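Local coordinates for peroxiredoxin (Clostridioides difficile, PDB 6TSB), which hydrolyses chitin through the glycosyl hydrolase family 18 domain present here and is probably also a peroxidase through its peroxiredoxin part, at residues I192-S206 with L244-G257. Numbering follows the deposited sequence.
Sequences IDKIAPIIDYFNLMS and LENAGMPSEKILLG
Lys253 reaches along residues 196-200 and places its ammonium group between two backbone carbonyls. NZ donates to Ala196 O at 2.9 Å and to Ile199 O at 3.1 Å. The second bond runs nearly along the C=O axis. The first meets its carbonyl at 135° and is tilted out of the carbonyl plane. The lysine side chain runs out straight past CG, which lets NZ reach both carbonyls; CG itself passes Asp200 O. The carboxylate of Asp200 forms a salt bridge with Arg166 instead. Just beyond, strands 201-204 and 254-257 run parallel. Phe202 N donates to Lys253 O, Leu255 N to Phe202 O at 2.9 Å, and Leu204 N to Leu255 O. These are neighbouring strands of the TIM barrel of the GH18 chitinase domain. Helices 192-195 and 237-246 precede them in the chain, and Ile192 and Leu244 meet on the Phe202 side of the sheet. A strand of the second subunit pairs with Leu255, Leu256 and Gly257 and continues the barrel sheet, consistent with an exchange of the C-terminal part between subunits. At the strand ends, Ser206 OG lies 2.8 Å from Gly257 O, but its proton could also go to Leu204 O. A water donates to both Ser206 O and Gly257 O. Asn203 ND2 is bonded to the hydroxyl of Tyr41. Asn203 OD1 is buried without a polar partner and rests 3.5 Å from Leu255 CD1. On the apolar side, chi1 of Phe202 (-176°) carries its ring toward Leu244, whose CD2 lies over one face, off-centre toward the rim, in a CH-pi contact. Met249, bent at chi2 and chi3, brings CE among Ile192, Ile195, Ile199 and Phe202. Gly248 ends helix 237-246 in a Schellman motif. There Ile192 CB packs 3.9 Å from Ala247 CB.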
loop_
_atom_site.group_PDB
_atom_site.type_symbol
_atom_site.label_atom_id
_atom_site.label_comp_id
_atom_site.label_asym_id
_atom_site.label_seq_id
_atom_site.Cartn_x
_atom_site.Cartn_y
_atom_site.Cartn_z
ATOM N N ILE A 192 4.211 -33.484 21.839
ATOM C CA ILE A 192 3.881 -33.301 20.394
ATOM C C ILE A 192 3.996 -34.641 19.684
ATOM O O ILE A 192 3.089 -34.979 18.895
ATOM C CB ILE A 192 4.792 -32.264 19.721
ATOM C CG1 ILE A 192 4.729 -30.900 20.413
ATOM C CG2 ILE A 192 4.485 -32.188 18.223
ATOM C CD1 ILE A 192 3.327 -30.364 20.634
ATOM N N ASP A 193 5.069 -35.390 19.938
ATOM C CA ASP A 193 5.333 -36.664 19.207
ATOM C C ASP A 193 4.332 -37.741 19.646
ATOM O O ASP A 193 4.063 -38.630 18.863
ATOM C CB ASP A 193 6.789 -37.131 19.358
ATOM C CG ASP A 193 7.201 -37.564 20.759
ATOM O OD1 ASP A 193 6.900 -36.834 21.746
ATOM O OD2 ASP A 193 7.816 -38.640 20.856
ATOM N N LYS A 194 3.826 -37.685 20.875
ATOM C CA LYS A 194 2.825 -38.670 21.384
ATOM C C LYS A 194 1.413 -38.324 20.868
ATOM O O LYS A 194 0.725 -39.264 20.417
ATOM C CB LYS A 194 2.881 -38.753 22.914
ATOM C CG LYS A 194 4.142 -39.387 23.482
ATOM C CD LYS A 194 4.215 -40.877 23.200
ATOM C CE LYS A 194 5.437 -41.302 22.408
ATOM N NZ LYS A 194 6.546 -41.697 23.306
ATOM N N ILE A 195 0.988 -37.051 20.916
ATOM C CA ILE A 195 -0.392 -36.656 20.466
ATOM C C ILE A 195 -0.500 -36.679 18.949
ATOM O O ILE A 195 -1.605 -36.859 18.477
ATOM C CB ILE A 195 -0.813 -35.283 20.972
ATOM C CG1 ILE A 195 -0.065 -34.157 20.263
ATOM C CG2 ILE A 195 -0.679 -35.205 22.476
ATOM C CD1 ILE A 195 -0.515 -32.783 20.720
ATOM N N ALA A 196 0.612 -36.499 18.232
ATOM C CA ALA A 196 0.667 -36.451 16.748
ATOM C C ALA A 196 -0.155 -37.568 16.121
ATOM O O ALA A 196 -1.075 -37.275 15.374
ATOM C CB ALA A 196 2.101 -36.478 16.263
ATOM N N PRO A 197 0.120 -38.871 16.392
ATOM C CA PRO A 197 -0.604 -39.957 15.737
ATOM C C PRO A 197 -2.055 -40.149 16.212
ATOM O O PRO A 197 -2.801 -40.870 15.520
ATOM C CB PRO A 197 0.213 -41.221 16.058
ATOM C CG PRO A 197 0.942 -40.881 17.346
ATOM C CD PRO A 197 1.177 -39.379 17.285
ATOM N N ILE A 198 -2.447 -39.497 17.311
ATOM C CA ILE A 198 -3.828 -39.612 17.869
ATOM C C ILE A 198 -4.757 -38.654 17.117
ATOM O O ILE A 198 -5.868 -39.079 16.753
ATOM C CB ILE A 198 -3.867 -39.336 19.383
ATOM C CG1 ILE A 198 -3.002 -40.323 20.175
ATOM C CG2 ILE A 198 -5.299 -39.365 19.878
ATOM C CD1 ILE A 198 -2.569 -39.790 21.535
ATOM N N ILE A 199 -4.330 -37.404 16.955
ATOM C CA ILE A 199 -5.164 -36.297 16.406
ATOM C C ILE A 199 -5.104 -36.268 14.880
ATOM O O ILE A 199 -4.195 -36.845 14.289
ATOM C CB ILE A 199 -4.718 -34.961 17.010
ATOM C CG1 ILE A 199 -3.396 -34.452 16.434
ATOM C CG2 ILE A 199 -4.660 -35.072 18.516
ATOM C CD1 ILE A 199 -2.895 -33.195 17.118
ATOM N N ASP A 200 -6.050 -35.574 14.267
ATOM C CA ASP A 200 -6.122 -35.358 12.801
ATOM C C ASP A 200 -5.408 -34.051 12.469
ATOM O O ASP A 200 -4.734 -33.988 11.438
ATOM C CB ASP A 200 -7.568 -35.324 12.322
ATOM C CG ASP A 200 -8.251 -36.666 12.469
ATOM O OD1 ASP A 200 -7.951 -37.534 11.680
ATOM O OD2 ASP A 200 -9.045 -36.833 13.392
ATOM N N TYR A 201 -5.506 -33.055 13.336
ATOM C CA TYR A 201 -4.912 -31.727 13.091
ATOM C C TYR A 201 -4.458 -31.116 14.408
ATOM O O TYR A 201 -5.087 -31.364 15.439
ATOM C CB TYR A 201 -5.923 -30.801 12.411
ATOM C CG TYR A 201 -6.307 -31.219 11.015
ATOM C CD1 TYR A 201 -5.427 -31.047 9.959
ATOM C CD2 TYR A 201 -7.549 -31.757 10.732
ATOM C CE1 TYR A 201 -5.753 -31.453 8.670
ATOM C CE2 TYR A 201 -7.913 -32.126 9.444
ATOM C CZ TYR A 201 -7.003 -31.980 8.413
ATOM O OH TYR A 201 -7.329 -32.313 7.141
ATOM N N PHE A 202 -3.398 -30.324 14.345
ATOM C CA PHE A 202 -2.955 -29.413 15.419
ATOM C C PHE A 202 -3.231 -28.023 14.874
ATOM O O PHE A 202 -2.707 -27.723 13.775
ATOM C CB PHE A 202 -1.475 -29.614 15.744
ATOM C CG PHE A 202 -1.002 -28.771 16.897
ATOM C CD1 PHE A 202 -0.660 -27.444 16.714
ATOM C CD2 PHE A 202 -0.956 -29.288 18.172
ATOM C CE1 PHE A 202 -0.238 -26.654 17.774
ATOM C CE2 PHE A 202 -0.535 -28.496 19.236
ATOM C CZ PHE A 202 -0.173 -27.189 19.038
ATOM N N ASN A 203 -4.123 -27.291 15.540
ATOM C CA ASN A 203 -4.627 -25.966 15.123
ATOM C C ASN A 203 -3.687 -24.948 15.758
ATOM O O ASN A 203 -3.891 -24.538 16.956
ATOM C CB ASN A 203 -6.109 -25.745 15.475
ATOM C CG ASN A 203 -7.055 -26.711 14.777
ATOM O OD1 ASN A 203 -6.621 -27.546 13.962
ATOM N ND2 ASN A 203 -8.337 -26.638 15.129
ATOM N N LEU A 204 -2.664 -24.578 14.988
ATOM C CA LEU A 204 -1.599 -23.684 15.472
ATOM C C LEU A 204 -2.192 -22.289 15.606
ATOM O O LEU A 204 -2.460 -21.664 14.581
ATOM C CB LEU A 204 -0.396 -23.738 14.518
ATOM C CG LEU A 204 0.631 -22.616 14.690
ATOM C CD1 LEU A 204 1.131 -22.530 16.112
ATOM C CD2 LEU A 204 1.792 -22.803 13.728
ATOM N N MET A 205 -2.285 -21.801 16.828
ATOM C CA MET A 205 -2.790 -20.441 17.148
ATOM C C MET A 205 -1.636 -19.449 17.054
ATOM O O MET A 205 -1.128 -18.970 18.084
ATOM C CB MET A 205 -3.461 -20.416 18.518
ATOM C CG MET A 205 -4.752 -21.260 18.488
ATOM S SD MET A 205 -5.745 -21.179 19.991
ATOM C CE MET A 205 -4.500 -21.569 21.235
ATOM N N SER A 206 -1.265 -19.163 15.814
ATOM C CA SER A 206 -0.083 -18.358 15.436
ATOM C C SER A 206 -0.495 -16.897 15.443
ATOM O O SER A 206 -0.425 -16.288 14.376
ATOM C CB SER A 206 0.449 -18.821 14.099
ATOM O OG SER A 206 -0.562 -19.419 13.296
ATOM N N LEU A 244 7.154 -27.127 16.111
ATOM C CA LEU A 244 6.197 -28.267 16.126
ATOM C C LEU A 244 6.718 -29.394 15.229
ATOM O O LEU A 244 6.534 -30.576 15.597
ATOM C CB LEU A 244 4.804 -27.816 15.684
ATOM C CG LEU A 244 4.056 -26.937 16.683
ATOM C CD1 LEU A 244 2.850 -26.313 16.034
ATOM C CD2 LEU A 244 3.626 -27.712 17.919
ATOM N N GLU A 245 7.311 -29.065 14.081
ATOM C CA GLU A 245 7.737 -30.085 13.071
ATOM C C GLU A 245 8.894 -30.935 13.628
ATOM O O GLU A 245 8.866 -32.161 13.429
ATOM C CB GLU A 245 8.136 -29.414 11.758
ATOM C CG GLU A 245 6.934 -29.065 10.880
ATOM C CD GLU A 245 7.271 -28.243 9.649
ATOM O OE1 GLU A 245 8.260 -27.474 9.702
ATOM O OE2 GLU A 245 6.562 -28.390 8.653
ATOM N N ASN A 246 9.840 -30.287 14.320
ATOM C CA ASN A 246 11.084 -30.880 14.866
ATOM C C ASN A 246 10.785 -31.660 16.156
ATOM O O ASN A 246 11.577 -32.609 16.435
ATOM C CB ASN A 246 12.142 -29.799 15.092
ATOM C CG ASN A 246 12.726 -29.306 13.790
ATOM O OD1 ASN A 246 12.803 -30.060 12.826
ATOM N ND2 ASN A 246 13.110 -28.042 13.758
ATOM N N ALA A 247 9.713 -31.289 16.896
ATOM C CA ALA A 247 9.165 -32.045 18.056
ATOM C C ALA A 247 8.266 -33.218 17.593
ATOM O O ALA A 247 7.757 -33.975 18.449
ATOM C CB ALA A 247 8.472 -31.100 19.017
ATOM N N GLY A 248 8.126 -33.440 16.286
ATOM C CA GLY A 248 7.532 -34.666 15.721
ATOM C C GLY A 248 6.114 -34.477 15.195
ATOM O O GLY A 248 5.508 -35.511 14.855
ATOM N N MET A 249 5.596 -33.245 15.055
ATOM C CA MET A 249 4.256 -33.055 14.393
ATOM C C MET A 249 4.425 -33.078 12.878
ATOM O O MET A 249 5.094 -32.199 12.332
ATOM C CB MET A 249 3.548 -31.740 14.759
ATOM C CG MET A 249 2.126 -31.643 14.150
ATOM S SD MET A 249 0.978 -32.903 14.816
ATOM C CE MET A 249 1.142 -32.503 16.554
ATOM N N PRO A 250 3.796 -34.027 12.149
ATOM C CA PRO A 250 3.853 -34.025 10.688
ATOM C C PRO A 250 3.353 -32.678 10.145
ATOM O O PRO A 250 2.466 -32.042 10.758
ATOM C CB PRO A 250 2.888 -35.134 10.246
ATOM C CG PRO A 250 2.712 -36.012 11.456
ATOM C CD PRO A 250 3.022 -35.155 12.670
ATOM N N SER A 251 3.907 -32.239 9.019
ATOM C CA SER A 251 3.606 -30.896 8.487
ATOM C C SER A 251 2.109 -30.837 8.095
ATOM O O SER A 251 1.482 -29.836 8.442
ATOM C CB SER A 251 4.566 -30.532 7.373
ATOM O OG SER A 251 4.400 -31.408 6.255
ATOM N N GLU A 252 1.601 -31.886 7.434
ATOM C CA GLU A 252 0.246 -32.084 6.851
ATOM C C GLU A 252 -0.871 -31.995 7.900
ATOM O O GLU A 252 -2.036 -32.099 7.478
ATOM C CB GLU A 252 -0.007 -33.510 6.334
ATOM C CG GLU A 252 1.136 -34.201 5.642
ATOM C CD GLU A 252 2.117 -34.942 6.541
ATOM O OE1 GLU A 252 1.858 -36.135 6.861
ATOM O OE2 GLU A 252 3.158 -34.320 6.904
ATOM N N LYS A 253 -0.535 -32.066 9.191
ATOM C CA LYS A 253 -1.516 -32.080 10.306
ATOM C C LYS A 253 -1.508 -30.693 10.944
ATOM O O LYS A 253 -2.391 -30.437 11.759
ATOM C CB LYS A 253 -1.206 -33.194 11.324
ATOM C CG LYS A 253 -1.506 -34.628 10.855
ATOM C CD LYS A 253 -1.490 -35.674 11.976
ATOM C CE LYS A 253 -1.912 -37.059 11.531
ATOM N NZ LYS A 253 -1.856 -38.045 12.645
ATOM N N ILE A 254 -0.577 -29.814 10.551
ATOM C CA ILE A 254 -0.562 -28.430 11.077
ATOM C C ILE A 254 -1.520 -27.543 10.280
ATOM O O ILE A 254 -1.333 -27.443 9.055
ATOM C CB ILE A 254 0.831 -27.823 11.066
ATOM C CG1 ILE A 254 1.809 -28.750 11.793
ATOM C CG2 ILE A 254 0.730 -26.410 11.652
ATOM C CD1 ILE A 254 3.080 -28.079 12.242
ATOM N N LEU A 255 -2.447 -26.874 10.977
ATOM C CA LEU A 255 -3.335 -25.844 10.377
ATOM C C LEU A 255 -2.854 -24.496 10.845
ATOM O O LEU A 255 -2.757 -24.317 12.084
ATOM C CB LEU A 255 -4.772 -26.048 10.837
ATOM C CG LEU A 255 -5.446 -27.313 10.333
ATOM C CD1 LEU A 255 -6.954 -27.208 10.528
ATOM C CD2 LEU A 255 -5.090 -27.576 8.880
ATOM N N LEU A 256 -2.546 -23.601 9.905
ATOM C CA LEU A 256 -1.973 -22.280 10.253
ATOM C C LEU A 256 -3.139 -21.342 10.566
ATOM O O LEU A 256 -4.053 -21.228 9.738
ATOM C CB LEU A 256 -1.103 -21.754 9.101
ATOM C CG LEU A 256 -0.130 -20.638 9.485
ATOM C CD1 LEU A 256 1.083 -20.633 8.564
ATOM C CD2 LEU A 256 -0.795 -19.274 9.503
ATOM N N GLY A 257 -3.078 -20.711 11.728
ATOM C CA GLY A 257 -4.142 -19.844 12.252
ATOM C C GLY A 257 -3.850 -18.401 11.920
ATOM O O GLY A 257 -2.715 -17.952 12.214
HETATM O O HOH W 1 -0.925 -15.969 11.830
#